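Local coordinates for 5-oxoprolinase subunit A (Thermus thermophilus, PDB 2DFA), which probably catalyses, as part of a PxpABC complex, the ATP-dependent opening of 5-oxoproline to L-glutamate, at residues A164-A169 / R194-M199; Y170-Q175 / V205-G210; T124-A129 / E150-K155; H106-H111 / P137-V142; L27-N32 / V245-F250. All blocks are in the same frame, centred on the assembly; numbering follows the deposited sequence. Where two conformers were deposited one is given.

In the fold
Four of the five contacts gather in two touching groups on a curled, mainly parallel beta/alpha barrel. Contacts 3 and 4, with centres about 11 Å apart, share the run from helix 122-135 through strand 141-143 to helix 148-155, and their segments alternate along the chain. Contacts 1 and 2, also about 11 Å apart between centres, alternate likewise later in the sequence, where the loop after strand 160-164 meets helix 189-201 and the hairpin strand 204-206. Contact 5 joins residues 27-32 to the C-terminal tail, so the other four lie within the loop it closes. Its centre is about 15 Å from that of contact 4, which it touches through His106 and His107, tying the C-terminal tail to segment 106-111.

Contact 1: residues A164-A169 / R194-M199; sequences AFPERA and RRALRM
The type I beta turn from Phe165 to Arg168, which leaves strand 160-164, is held against helix 189-201 by Arg195, Ala196 and Met199. Pro166 sits at the middle of the interface, its CB 3.9 Å from Ala196 CB. Beside it runs Met199, whose SD lies 4.0 Å from Pro166 CA and 4.1 Å from Ala164 CB. A bend at the end of the Met199 chain (chi3 141°) carries CE to 3.9 Å from the carbonyl O of Phe165. The helix thereby covers the end of strand 160-164 of the beta/alpha barrel: Ala164 is backbone-bonded to Thr219 and Cys221, and Ala196 also packs on Leu220 of strand 219-222. Farther along the turn the contact becomes polar. The Arg195 chain bends at chi3 (62°) and presents two nitrogens to two carbonyls, NE making a weak bond to Pro166 O (3.2 Å) near the guanidinium plane. NH2 gives the shorter bond, 3.0 Å to Arg168 O, approaching from above the plane of that carbonyl. With a leucine in place of Arg195, the carbonyls of Pro166 and Arg168 would probably both lose a donor, and the turn would be left to apolar contacts with the helix.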
# COMPACT_ATOMS: atom_id res chain seq x y z
N ALA A 164 10.88 29.07 11.50
CA ALA A 164 10.87 30.18 10.57
C ALA A 164 11.40 29.65 9.24
O ALA A 164 12.15 28.68 9.21
CB ALA A 164 11.76 31.32 11.08
N PHE A 165 11.00 30.29 8.15
CA PHE A 165 11.41 29.84 6.82
C PHE A 165 12.15 30.90 6.01
O PHE A 165 11.53 31.74 5.37
CB PHE A 165 10.18 29.38 6.03
CG PHE A 165 9.35 28.36 6.75
CD1 PHE A 165 8.52 28.73 7.81
CD2 PHE A 165 9.41 27.02 6.39
CE1 PHE A 165 7.77 27.79 8.49
CE2 PHE A 165 8.66 26.06 7.07
CZ PHE A 165 7.83 26.45 8.12
N PRO A 166 13.49 30.86 6.03
CA PRO A 166 14.27 31.84 5.27
C PRO A 166 14.02 31.79 3.76
O PRO A 166 14.32 32.74 3.05
CB PRO A 166 15.71 31.50 5.65
CG PRO A 166 15.65 30.03 5.98
CD PRO A 166 14.37 29.93 6.76
N GLU A 167 13.47 30.68 3.28
CA GLU A 167 13.20 30.53 1.85
C GLU A 167 11.79 30.93 1.42
O GLU A 167 11.47 30.90 0.23
CB GLU A 167 13.44 29.09 1.41
CG GLU A 167 14.86 28.60 1.62
CD GLU A 167 15.04 27.17 1.14
OE1 GLU A 167 15.03 26.94 -0.09
OE2 GLU A 167 15.18 26.27 2.00
N ARG A 168 10.95 31.30 2.38
CA ARG A 168 9.58 31.69 2.08
C ARG A 168 9.32 33.15 2.42
O ARG A 168 9.82 33.65 3.43
CB ARG A 168 8.59 30.80 2.85
CG ARG A 168 8.62 29.34 2.43
CD ARG A 168 8.14 29.18 0.99
NE ARG A 168 6.75 29.61 0.83
CZ ARG A 168 5.72 28.99 1.38
NH1 ARG A 168 5.91 27.91 2.13
NH2 ARG A 168 4.49 29.45 1.19
N ALA A 169 8.54 33.82 1.58
CA ALA A 169 8.22 35.22 1.82
C ALA A 169 7.15 35.31 2.90
O ALA A 169 6.30 34.42 3.03
CB ALA A 169 7.73 35.88 0.54
N ARG A 194 20.80 35.80 3.67
CA ARG A 194 20.60 37.15 4.18
C ARG A 194 19.41 37.21 5.15
O ARG A 194 19.48 37.75 6.24
CB ARG A 194 20.34 38.06 2.98
CG ARG A 194 20.65 39.52 3.28
CD ARG A 194 20.12 40.48 2.20
NE ARG A 194 20.15 39.87 0.87
CZ ARG A 194 21.36 39.59 0.34
NH1 ARG A 194 22.45 39.83 1.05
NH2 ARG A 194 21.44 39.14 -0.91
N ARG A 195 18.27 36.66 4.67
CA ARG A 195 17.07 36.64 5.50
C ARG A 195 17.28 35.83 6.78
O ARG A 195 16.85 36.19 7.86
CB ARG A 195 15.94 36.03 4.66
CG ARG A 195 15.55 36.92 3.48
CD ARG A 195 14.66 36.18 2.46
NE ARG A 195 13.39 35.77 3.07
CZ ARG A 195 12.38 36.65 3.05
NH1 ARG A 195 12.55 37.84 2.51
NH2 ARG A 195 11.19 36.31 3.56
N ALA A 196 17.95 34.67 6.62
CA ALA A 196 18.21 33.83 7.78
C ALA A 196 18.95 34.59 8.89
O ALA A 196 18.56 34.58 10.05
CB ALA A 196 19.05 32.63 7.32
N LEU A 197 20.07 35.23 8.50
CA LEU A 197 20.82 36.03 9.47
C LEU A 197 19.90 37.03 10.19
O LEU A 197 19.92 37.19 11.40
CB LEU A 197 21.90 36.81 8.71
CG LEU A 197 23.29 36.18 8.80
CD1 LEU A 197 24.37 37.07 8.17
CD2 LEU A 197 23.74 35.92 10.24
N ARG A 198 19.12 37.75 9.37
CA ARG A 198 18.22 38.76 9.90
C ARG A 198 17.27 38.18 10.95
O ARG A 198 17.07 38.73 12.02
CB ARG A 198 17.41 39.33 8.73
CG ARG A 198 16.62 40.57 9.11
CD ARG A 198 17.39 41.87 8.84
NE ARG A 198 16.82 42.99 9.61
CZ ARG A 198 15.65 43.49 9.17
NH1 ARG A 198 15.08 42.96 8.11
NH2 ARG A 198 15.10 44.53 9.79
N MET A 199 16.65 37.04 10.59
CA MET A 199 15.71 36.40 11.51
C MET A 199 16.38 36.06 12.85
O MET A 199 15.81 36.20 13.92
CB MET A 199 15.19 35.12 10.87
CG MET A 199 14.47 35.34 9.54
SD MET A 199 13.99 33.79 8.77
CE MET A 199 12.40 34.31 8.13

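Contact 2: residues Y170-Q175 / V205-G210; sequences YLRSGQ and VEALDG
Two type I turns, Leu171 to Gly174 and Ala207 to Gly210, come together at Leu171 and Ala207, whose CA atoms are 4.9 Å apart, and the backbone bond from Leu208 N, in the second turn, to Tyr170 O, just before the first, ties the two segments together (2.7 Å). Water 1 adds a second link, accepting from Tyr170 N and donating to Glu206 O. Asp209 then reaches across to the other turn. Its OD1 takes the N-H of Arg172 at 2.8 Å with the syn lone pair, while OD2 receives the same N-H only weakly and also a hydrogen from water 2, which in turn accepts from Ser173 N. The carboxylate is thus engaged by the start of the turn rather than by the guanidinium group of Arg172. That group goes past it: bent at chi3 (63°), the chain lays CG 3.1 Å from Gly210 O and brings NH1 to the same oxygen at 2.8 Å. Gly210 O lies in the guanidinium plane, whereas NH1 stands well above the plane of the carbonyl. On the more buried side, Val205 CG1 rests over one face of the Tyr170 ring in a CH-pi contact, 4.1 Å from the centroid and displaced toward the rim. Tyr170 OH reaches the backbone N of Phe165. The arrangement is that of a beta hairpin, strands 204-206 and 212-214, whose connecting turn is clasped by a neighbouring loop turn through an aspartate-to-backbone bond.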
# COMPACT_ATOMS: atom_id res chain seq x y z
N TYR A 170 7.20 36.40 3.67
CA TYR A 170 6.23 36.64 4.73
C TYR A 170 5.35 37.84 4.39
O TYR A 170 5.74 38.70 3.60
CB TYR A 170 6.95 36.93 6.05
CG TYR A 170 7.51 35.70 6.74
CD1 TYR A 170 8.56 34.98 6.19
CD2 TYR A 170 6.98 35.28 7.96
CE1 TYR A 170 9.08 33.86 6.84
CE2 TYR A 170 7.49 34.16 8.62
CZ TYR A 170 8.54 33.46 8.06
OH TYR A 170 9.03 32.35 8.71
N LEU A 171 4.17 37.89 4.99
CA LEU A 171 3.25 38.99 4.78
C LEU A 171 3.21 39.80 6.07
O LEU A 171 3.60 39.29 7.13
CB LEU A 171 1.85 38.47 4.45
CG LEU A 171 1.71 37.54 3.23
CD1 LEU A 171 0.26 37.13 3.09
CD2 LEU A 171 2.19 38.25 1.98
N ARG A 172 2.76 41.04 6.00
CA ARG A 172 2.69 41.88 7.19
C ARG A 172 1.93 41.21 8.32
O ARG A 172 2.20 41.45 9.50
CB ARG A 172 2.06 43.23 6.87
CG ARG A 172 2.91 44.12 5.99
CD ARG A 172 2.30 45.51 5.85
NE ARG A 172 2.23 46.21 7.13
CZ ARG A 172 3.29 46.62 7.83
NH1 ARG A 172 4.52 46.41 7.37
NH2 ARG A 172 3.12 47.25 8.98
N SER A 173 0.97 40.36 7.97
CA SER A 173 0.17 39.65 8.95
C SER A 173 1.04 38.77 9.85
O SER A 173 0.63 38.40 10.95
CB SER A 173 -0.88 38.78 8.25
OG SER A 173 -0.25 37.79 7.46
N GLY A 174 2.23 38.43 9.37
CA GLY A 174 3.12 37.59 10.16
C GLY A 174 3.07 36.14 9.73
O GLY A 174 3.81 35.29 10.25
N GLN A 175 2.20 35.84 8.77
CA GLN A 175 2.07 34.49 8.26
C GLN A 175 2.77 34.39 6.91
O GLN A 175 3.11 35.41 6.30
CB GLN A 175 0.58 34.13 8.11
CG GLN A 175 0.27 32.67 8.42
CD GLN A 175 0.66 32.29 9.84
OE1 GLN A 175 1.46 31.37 10.05
NE2 GLN A 175 0.09 32.98 10.82
N VAL A 205 11.88 39.88 9.65
CA VAL A 205 12.08 39.62 8.23
C VAL A 205 11.26 40.58 7.36
O VAL A 205 10.16 41.00 7.70
CB VAL A 205 11.65 38.18 7.94
CG1 VAL A 205 10.13 38.06 8.07
CG2 VAL A 205 12.07 37.78 6.54
N GLU A 206 11.86 40.98 6.22
CA GLU A 206 11.12 41.80 5.28
C GLU A 206 9.77 41.17 4.94
O GLU A 206 9.61 39.95 4.87
CB GLU A 206 11.96 41.96 4.01
CG GLU A 206 11.44 43.06 3.08
CD GLU A 206 12.21 43.03 1.78
OE1 GLU A 206 13.32 42.51 1.77
OE2 GLU A 206 11.69 43.55 0.79
N ALA A 207 8.75 42.03 4.79
CA ALA A 207 7.45 41.54 4.37
C ALA A 207 7.20 41.83 2.89
O ALA A 207 7.55 42.87 2.35
CB ALA A 207 6.38 42.20 5.23
N LEU A 208 6.61 40.83 2.21
CA LEU A 208 6.36 40.97 0.78
C LEU A 208 5.42 42.15 0.48
O LEU A 208 5.56 42.85 -0.52
CB LEU A 208 5.77 39.64 0.29
CG LEU A 208 5.43 39.63 -1.21
CD1 LEU A 208 6.65 39.91 -2.08
CD2 LEU A 208 4.88 38.28 -1.67
N ASP A 209 4.42 42.34 1.36
CA ASP A 209 3.45 43.41 1.12
C ASP A 209 3.80 44.71 1.86
O ASP A 209 2.94 45.49 2.25
CB ASP A 209 2.04 42.91 1.49
CG ASP A 209 1.99 42.43 2.94
OD1 ASP A 209 3.01 41.93 3.41
OD2 ASP A 209 0.91 42.48 3.53
N GLY A 210 5.10 44.96 2.04
CA GLY A 210 5.53 46.19 2.68
C GLY A 210 6.11 46.09 4.07
O GLY A 210 5.58 45.39 4.94
O HOH W 1 9.04 38.21 2.83
O HOH W 2 -0.45 40.95 5.57

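Contact 3: residues T124-A129 / E150-K155; sequences TARAIA and EEEARK
Glu152 lays the root of its side chain across Ala125, with CB and CG each 3.9 Å from Ala125 CB. The same CB also comes within 3.9 Å of Arg126 N, so the methylene part of the glutamate covers the backbone of the facing helix. A bend at chi2 (-55°) then folds the carboxylate back alongside Arg126, where OE1 stands 4.0 Å from Arg126 CB. The arginine does not answer it: with CG anti to the backbone N (chi1 171°) and the chain extended, its guanidinium leads away from the interface. OE2 is instead paired with Lys155 NZ, 3.3 Å away on its syn side, and with Arg122, one turn before Arg126 on the opposing helix. Helices 122-135 and 148-155 belong to the outer layer of the beta/alpha barrel and are joined through strand 141-143; their short segments cross at -41° with axes 8.4 Å apart. Small side chains permit this closeness, for Ala129 turns its methyl toward the second helix and meets Ala153 CA at 4.1 Å. Were Glu152 replaced by an alanine, Lys155 would probably lose this carboxylate partner and Arg122 one of its two, Glu151 remaining, and the CG contact with Ala125 would go. Ala153 itself also packs on Val160 of strand 160-164. On the side of helix 148-155 turned from this interface, Glu150 OE2 accepts from both NE and NH2 of Arg154 in a side-on salt bridge.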
# COMPACT_ATOMS: atom_id res chain seq x y z
N THR A 124 -7.34 18.66 14.53
CA THR A 124 -6.19 17.95 14.00
C THR A 124 -4.96 18.32 14.82
O THR A 124 -4.18 17.46 15.20
CB THR A 124 -5.93 18.33 12.53
OG1 THR A 124 -7.00 17.85 11.71
CG2 THR A 124 -4.61 17.73 12.05
N ALA A 125 -4.80 19.61 15.07
CA ALA A 125 -3.67 20.10 15.86
C ALA A 125 -3.65 19.45 17.24
O ALA A 125 -2.61 19.01 17.72
CB ALA A 125 -3.76 21.62 16.01
N ARG A 126 -4.82 19.39 17.88
CA ARG A 126 -4.93 18.77 19.20
C ARG A 126 -4.57 17.29 19.16
O ARG A 126 -3.88 16.79 20.05
CB ARG A 126 -6.35 18.95 19.74
CG ARG A 126 -6.63 18.16 21.02
CD ARG A 126 -8.06 18.40 21.53
NE ARG A 126 -8.40 17.50 22.62
CZ ARG A 126 -8.82 16.24 22.47
NH1 ARG A 126 -8.96 15.72 21.25
NH2 ARG A 126 -9.10 15.50 23.53
N ALA A 127 -5.05 16.58 18.14
CA ALA A 127 -4.77 15.15 18.00
C ALA A 127 -3.27 14.89 17.89
O ALA A 127 -2.75 13.95 18.49
CB ALA A 127 -5.49 14.57 16.78
N ILE A 128 -2.57 15.72 17.12
CA ILE A 128 -1.13 15.55 16.96
C ILE A 128 -0.45 15.78 18.30
O ILE A 128 0.39 14.99 18.74
CB ILE A 128 -0.57 16.56 15.94
CG1 ILE A 128 -1.13 16.27 14.55
CG2 ILE A 128 0.97 16.50 15.94
CD1 ILE A 128 -0.73 17.28 13.50
N ALA A 129 -0.83 16.88 18.95
CA ALA A 129 -0.26 17.24 20.24
C ALA A 129 -0.46 16.13 21.28
O ALA A 129 0.48 15.78 21.99
CB ALA A 129 -0.89 18.54 20.73
N GLU A 150 0.05 26.17 17.12
CA GLU A 150 0.90 26.54 18.25
C GLU A 150 0.03 26.56 19.51
O GLU A 150 0.44 26.11 20.58
CB GLU A 150 1.51 27.93 18.05
CG GLU A 150 2.56 28.28 19.10
CD GLU A 150 2.90 29.77 19.13
OE1 GLU A 150 2.89 30.41 18.06
OE2 GLU A 150 3.18 30.28 20.23
N GLU A 151 -1.18 27.09 19.36
CA GLU A 151 -2.13 27.19 20.47
C GLU A 151 -2.48 25.85 21.11
O GLU A 151 -2.39 25.69 22.33
CB GLU A 151 -3.41 27.86 20.00
CG GLU A 151 -3.29 29.34 19.70
CD GLU A 151 -4.62 29.94 19.27
OE1 GLU A 151 -5.64 29.70 19.96
OE2 GLU A 151 -4.64 30.66 18.25
N GLU A 152 -2.90 24.89 20.29
CA GLU A 152 -3.28 23.59 20.81
C GLU A 152 -2.09 22.87 21.43
O GLU A 152 -2.23 22.16 22.43
CB GLU A 152 -3.91 22.73 19.71
CG GLU A 152 -5.23 23.28 19.20
CD GLU A 152 -6.25 23.50 20.30
OE1 GLU A 152 -6.36 22.64 21.20
OE2 GLU A 152 -6.95 24.53 20.27
N ALA A 153 -0.91 23.05 20.85
CA ALA A 153 0.29 22.42 21.37
C ALA A 153 0.55 22.95 22.78
O ALA A 153 0.89 22.18 23.68
CB ALA A 153 1.49 22.73 20.47
N ARG A 154 0.38 24.25 22.98
CA ARG A 154 0.59 24.85 24.30
C ARG A 154 -0.50 24.41 25.26
O ARG A 154 -0.23 24.11 26.43
CB ARG A 154 0.63 26.37 24.19
CG ARG A 154 1.85 26.92 23.45
CD ARG A 154 1.83 28.44 23.40
NE ARG A 154 2.99 29.01 22.71
CZ ARG A 154 4.23 29.01 23.19
NH1 ARG A 154 4.49 28.48 24.38
NH2 ARG A 154 5.21 29.56 22.48
N LYS A 155 -1.74 24.37 24.78
CA LYS A 155 -2.85 23.96 25.63
C LYS A 155 -2.66 22.52 26.09
O LYS A 155 -3.11 22.15 27.18
CB LYS A 155 -4.18 24.11 24.88
CG LYS A 155 -4.67 25.56 24.76
CD LYS A 155 -5.84 25.71 23.79
CE LYS A 155 -7.09 24.96 24.25
NZ LYS A 155 -8.19 25.08 23.25

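Contact 4: residues H106-H111 / P137-V142; sequences HHVKPH and PGLPLV
Val108 is held on its two sides by Pro140 and Val142 in the pattern of a parallel beta bridge: Val108 N donates to Pro140 O (3.2 Å), and Val142 N donates to Val108 O (3.0 Å). The bridge is a single one, the two chain directions diverging by 49°. Around it the side chains close in from both faces. Leu141 CD1 comes to 3.3 Å from Val108 O and also touches Val108 CG1, while Leu139 CD1 meets the other methyl, CG2, at 4.2 Å. On the other face Val142 lies between two neighbours, its CG2 3.8 Å from His107 CD2 and its CB 3.9 Å from Lys109 CB. Pro140 closes the upstream end, with CG near the carbonyl of His106. In the next shell, His107 is fixed by its ring nitrogens. A chi1 of 63° places CG between the backbone N and the carbonyl carbon; ND1 then pairs with His106 ND1 at 2.8 Å, either being a possible donor, and NE2 bonds to Asn32. His106 NE2 in turn bonds to the terminal carboxylate of Phe250. The extended Lys109 chain carries NZ to Glu163 and Asn6, and Val132 of helix 122-135 packs on Val108 and Leu139. Segment 106-111 is also backbone-bonded to strand 58-62, so it bridges that strand and strand 141-143 in the wall of the beta/alpha barrel. It leads to His111, which with Asp8 and His62 could form a metal site, vacant here.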
# COMPACT_ATOMS: atom_id res chain seq x y z
N HIS A 106 14.55 13.44 19.11
CA HIS A 106 14.73 14.86 19.41
C HIS A 106 13.49 15.75 19.37
O HIS A 106 13.33 16.64 20.20
CB HIS A 106 15.81 15.41 18.48
CG HIS A 106 16.13 16.85 18.70
ND1 HIS A 106 15.68 17.85 17.86
CD2 HIS A 106 16.88 17.46 19.64
CE1 HIS A 106 16.16 19.01 18.27
NE2 HIS A 106 16.89 18.80 19.35
N HIS A 107 12.61 15.52 18.39
CA HIS A 107 11.42 16.34 18.27
C HIS A 107 10.41 15.68 17.34
O HIS A 107 10.62 14.57 16.86
CB HIS A 107 11.79 17.71 17.69
CG HIS A 107 12.35 17.63 16.30
ND1 HIS A 107 13.66 17.27 16.04
CD2 HIS A 107 11.77 17.82 15.09
CE1 HIS A 107 13.85 17.24 14.73
NE2 HIS A 107 12.72 17.56 14.13
N VAL A 108 9.30 16.38 17.11
CA VAL A 108 8.28 15.92 16.19
C VAL A 108 7.85 17.13 15.38
O VAL A 108 7.72 18.24 15.91
CB VAL A 108 7.04 15.34 16.91
CG1 VAL A 108 5.95 15.01 15.88
CG2 VAL A 108 7.42 14.08 17.68
N LYS A 109 7.66 16.91 14.08
CA LYS A 109 7.24 17.96 13.17
C LYS A 109 6.41 17.31 12.06
O LYS A 109 6.94 16.54 11.25
CB LYS A 109 8.44 18.66 12.54
CG LYS A 109 8.09 19.67 11.46
CD LYS A 109 9.35 20.14 10.74
CE LYS A 109 9.04 21.10 9.61
NZ LYS A 109 10.27 21.39 8.82
N PRO A 110 5.12 17.63 11.99
CA PRO A 110 4.21 17.08 10.97
C PRO A 110 4.70 17.40 9.56
O PRO A 110 5.34 18.42 9.34
CB PRO A 110 2.88 17.76 11.27
CG PRO A 110 2.97 18.05 12.76
CD PRO A 110 4.39 18.52 12.92
N HIS A 111 4.37 16.53 8.61
CA HIS A 111 4.77 16.72 7.22
C HIS A 111 3.64 17.13 6.28
O HIS A 111 2.49 16.74 6.46
CB HIS A 111 5.39 15.43 6.66
CG HIS A 111 5.44 15.39 5.16
ND1 HIS A 111 6.40 16.06 4.44
CD2 HIS A 111 4.62 14.81 4.25
CE1 HIS A 111 6.17 15.90 3.15
NE2 HIS A 111 5.09 15.15 3.01
N PRO A 137 5.82 13.06 27.09
CA PRO A 137 5.45 14.42 27.50
C PRO A 137 6.59 15.44 27.29
O PRO A 137 6.38 16.64 27.19
CB PRO A 137 5.05 14.38 28.97
CG PRO A 137 5.02 12.92 29.41
CD PRO A 137 5.89 12.22 28.27
N GLY A 138 7.83 14.95 27.28
CA GLY A 138 8.98 15.83 27.17
C GLY A 138 9.38 16.17 25.75
O GLY A 138 10.26 17.00 25.52
N LEU A 139 8.73 15.53 24.77
CA LEU A 139 9.04 15.78 23.37
C LEU A 139 8.62 17.16 22.87
O LEU A 139 7.45 17.54 22.98
CB LEU A 139 8.37 14.72 22.49
CG LEU A 139 9.09 13.41 22.19
CD1 LEU A 139 8.13 12.46 21.48
CD2 LEU A 139 10.32 13.69 21.32
N PRO A 140 9.56 17.93 22.30
CA PRO A 140 9.18 19.25 21.80
C PRO A 140 8.48 19.10 20.45
O PRO A 140 8.81 18.22 19.66
CB PRO A 140 10.51 19.97 21.68
CG PRO A 140 11.46 18.87 21.35
CD PRO A 140 11.02 17.75 22.26
N LEU A 141 7.50 19.96 20.20
CA LEU A 141 6.77 19.94 18.94
C LEU A 141 7.13 21.20 18.17
O LEU A 141 7.04 22.30 18.71
CB LEU A 141 5.26 19.88 19.21
CG LEU A 141 4.31 19.74 18.02
CD1 LEU A 141 4.66 18.50 17.21
CD2 LEU A 141 2.88 19.66 18.53
N VAL A 142 7.55 21.03 16.93
CA VAL A 142 7.91 22.15 16.07
C VAL A 142 6.61 22.67 15.45
O VAL A 142 5.84 21.91 14.87
CB VAL A 142 8.88 21.70 14.94
CG1 VAL A 142 9.16 22.85 13.98
CG2 VAL A 142 10.17 21.21 15.57

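Contact 5: residues L27-N32 / V245-F250; sequences LVSSAN and VEVRAF
The Phe250 ring approaches Ser30 obliquely, with CE2 4.3 Å from Ser30 OG, though this serine was deposited in two conformers and the contact is correspondingly uncertain. Two histidines also meet the ring: His107 edge-to-face and His106 with planes at about 45°. A second flat group, the peptide between Arg248 and Ala249, is met by Ser29, whose CB is 3.6 Å from Ala249 N and whose OG is 3.6 Å from Arg248 C. With chi1 at 56°, Ser29 OG lies between its own backbone N and carbonyl carbon and is tied to Asp4 and to Leu5 N, which fixes the hydroxyl as it packs against the tail. In the conformer given, Ser30 OG bonds to Asp4 and lies 3.6 Å from Ala249 CB. Upstream, Val247 CG1 packs against the Ser29 side chain, 4.0 Å from Ser29 CB. The terminal carboxylate is held too, Phe250 O bonding to Arg159. Strands 30-34 and 246-247 both run parallel to strand 2-9, and the tail after 246-247 passes beside Asp4 and Ser29, laying the C-terminus across the end of the beta/alpha barrel where strands 2-9 and 30-34 begin.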
# COMPACT_ATOMS: atom_id res chain seq x y z
N LEU A 27 25.17 19.82 6.78
CA LEU A 27 24.87 21.24 6.89
C LEU A 27 23.85 21.61 7.97
O LEU A 27 23.84 22.73 8.47
CB LEU A 27 24.36 21.76 5.55
CG LEU A 27 25.21 21.46 4.31
CD1 LEU A 27 24.45 21.90 3.06
CD2 LEU A 27 26.55 22.17 4.41
N VAL A 28 22.98 20.67 8.33
CA VAL A 28 21.94 20.95 9.32
C VAL A 28 22.25 20.41 10.71
O VAL A 28 23.11 19.55 10.86
CB VAL A 28 20.58 20.38 8.86
CG1 VAL A 28 20.21 20.96 7.49
CG2 VAL A 28 20.64 18.87 8.78
N SER A 29 21.54 20.92 11.71
CA SER A 29 21.74 20.44 13.07
C SER A 29 20.63 19.46 13.47
O SER A 29 20.81 18.68 14.39
CB SER A 29 21.81 21.61 14.07
OG SER A 29 20.67 22.44 14.00
N SER A 30 19.49 19.51 12.79
CA SER A 30 18.38 18.60 13.08
C SER A 30 17.73 18.16 11.77
O SER A 30 17.76 18.88 10.78
CB SER A 30 17.32 19.25 13.98
OG SER A 30 17.80 19.45 15.30
N ALA A 31 17.16 16.96 11.77
CA ALA A 31 16.50 16.44 10.58
C ALA A 31 15.13 15.87 10.96
O ALA A 31 14.95 15.37 12.07
CB ALA A 31 17.35 15.35 9.94
N ASN A 32 14.18 15.99 10.04
CA ASN A 32 12.83 15.48 10.27
C ASN A 32 12.73 14.25 9.36
O ASN A 32 12.65 14.38 8.15
CB ASN A 32 11.80 16.53 9.85
CG ASN A 32 12.21 17.94 10.24
OD1 ASN A 32 12.42 18.24 11.42
ND2 ASN A 32 12.33 18.81 9.25
N VAL A 245 27.31 32.94 14.62
CA VAL A 245 26.10 32.34 15.17
C VAL A 245 26.31 30.83 15.24
O VAL A 245 26.73 30.22 14.26
CB VAL A 245 24.87 32.62 14.28
CG1 VAL A 245 23.63 31.96 14.87
CG2 VAL A 245 24.65 34.12 14.16
N GLU A 246 26.04 30.24 16.39
CA GLU A 246 26.22 28.80 16.56
C GLU A 246 25.01 28.01 16.05
O GLU A 246 23.89 28.25 16.48
CB GLU A 246 26.46 28.44 18.03
CG GLU A 246 27.10 27.07 18.23
CD GLU A 246 27.08 26.61 19.67
OE1 GLU A 246 27.18 27.47 20.58
OE2 GLU A 246 26.98 25.39 19.91
N VAL A 247 25.26 27.08 15.14
CA VAL A 247 24.19 26.25 14.60
C VAL A 247 24.17 24.96 15.42
O VAL A 247 25.05 24.12 15.30
CB VAL A 247 24.44 25.90 13.12
CG1 VAL A 247 23.33 25.00 12.59
CG2 VAL A 247 24.53 27.17 12.29
N ARG A 248 23.16 24.83 16.27
CA ARG A 248 23.05 23.63 17.10
C ARG A 248 21.60 23.25 17.37
O ARG A 248 20.71 24.09 17.40
CB ARG A 248 23.79 23.83 18.42
CG ARG A 248 23.21 24.91 19.31
CD ARG A 248 23.97 24.99 20.62
NE ARG A 248 23.94 23.72 21.35
CZ ARG A 248 24.51 23.52 22.53
NH1 ARG A 248 25.18 24.50 23.13
NH2 ARG A 248 24.43 22.33 23.11
N ALA A 249 21.38 21.95 17.58
CA ALA A 249 20.05 21.42 17.84
C ALA A 249 19.42 22.10 19.05
O ALA A 249 20.08 22.33 20.07
CB ALA A 249 20.14 19.92 18.06
N PHE A 250 18.14 22.43 18.93
CA PHE A 250 17.40 23.08 20.00
C PHE A 250 17.10 22.12 21.15
O PHE A 250 16.82 22.61 22.26
CB PHE A 250 16.09 23.67 19.46
CG PHE A 250 15.23 22.68 18.71
CD1 PHE A 250 14.41 21.79 19.40
CD2 PHE A 250 15.22 22.66 17.32
CE1 PHE A 250 13.58 20.89 18.71
CE2 PHE A 250 14.39 21.77 16.62
CZ PHE A 250 13.57 20.89 17.32
OXT PHE A 250 17.15 20.89 20.93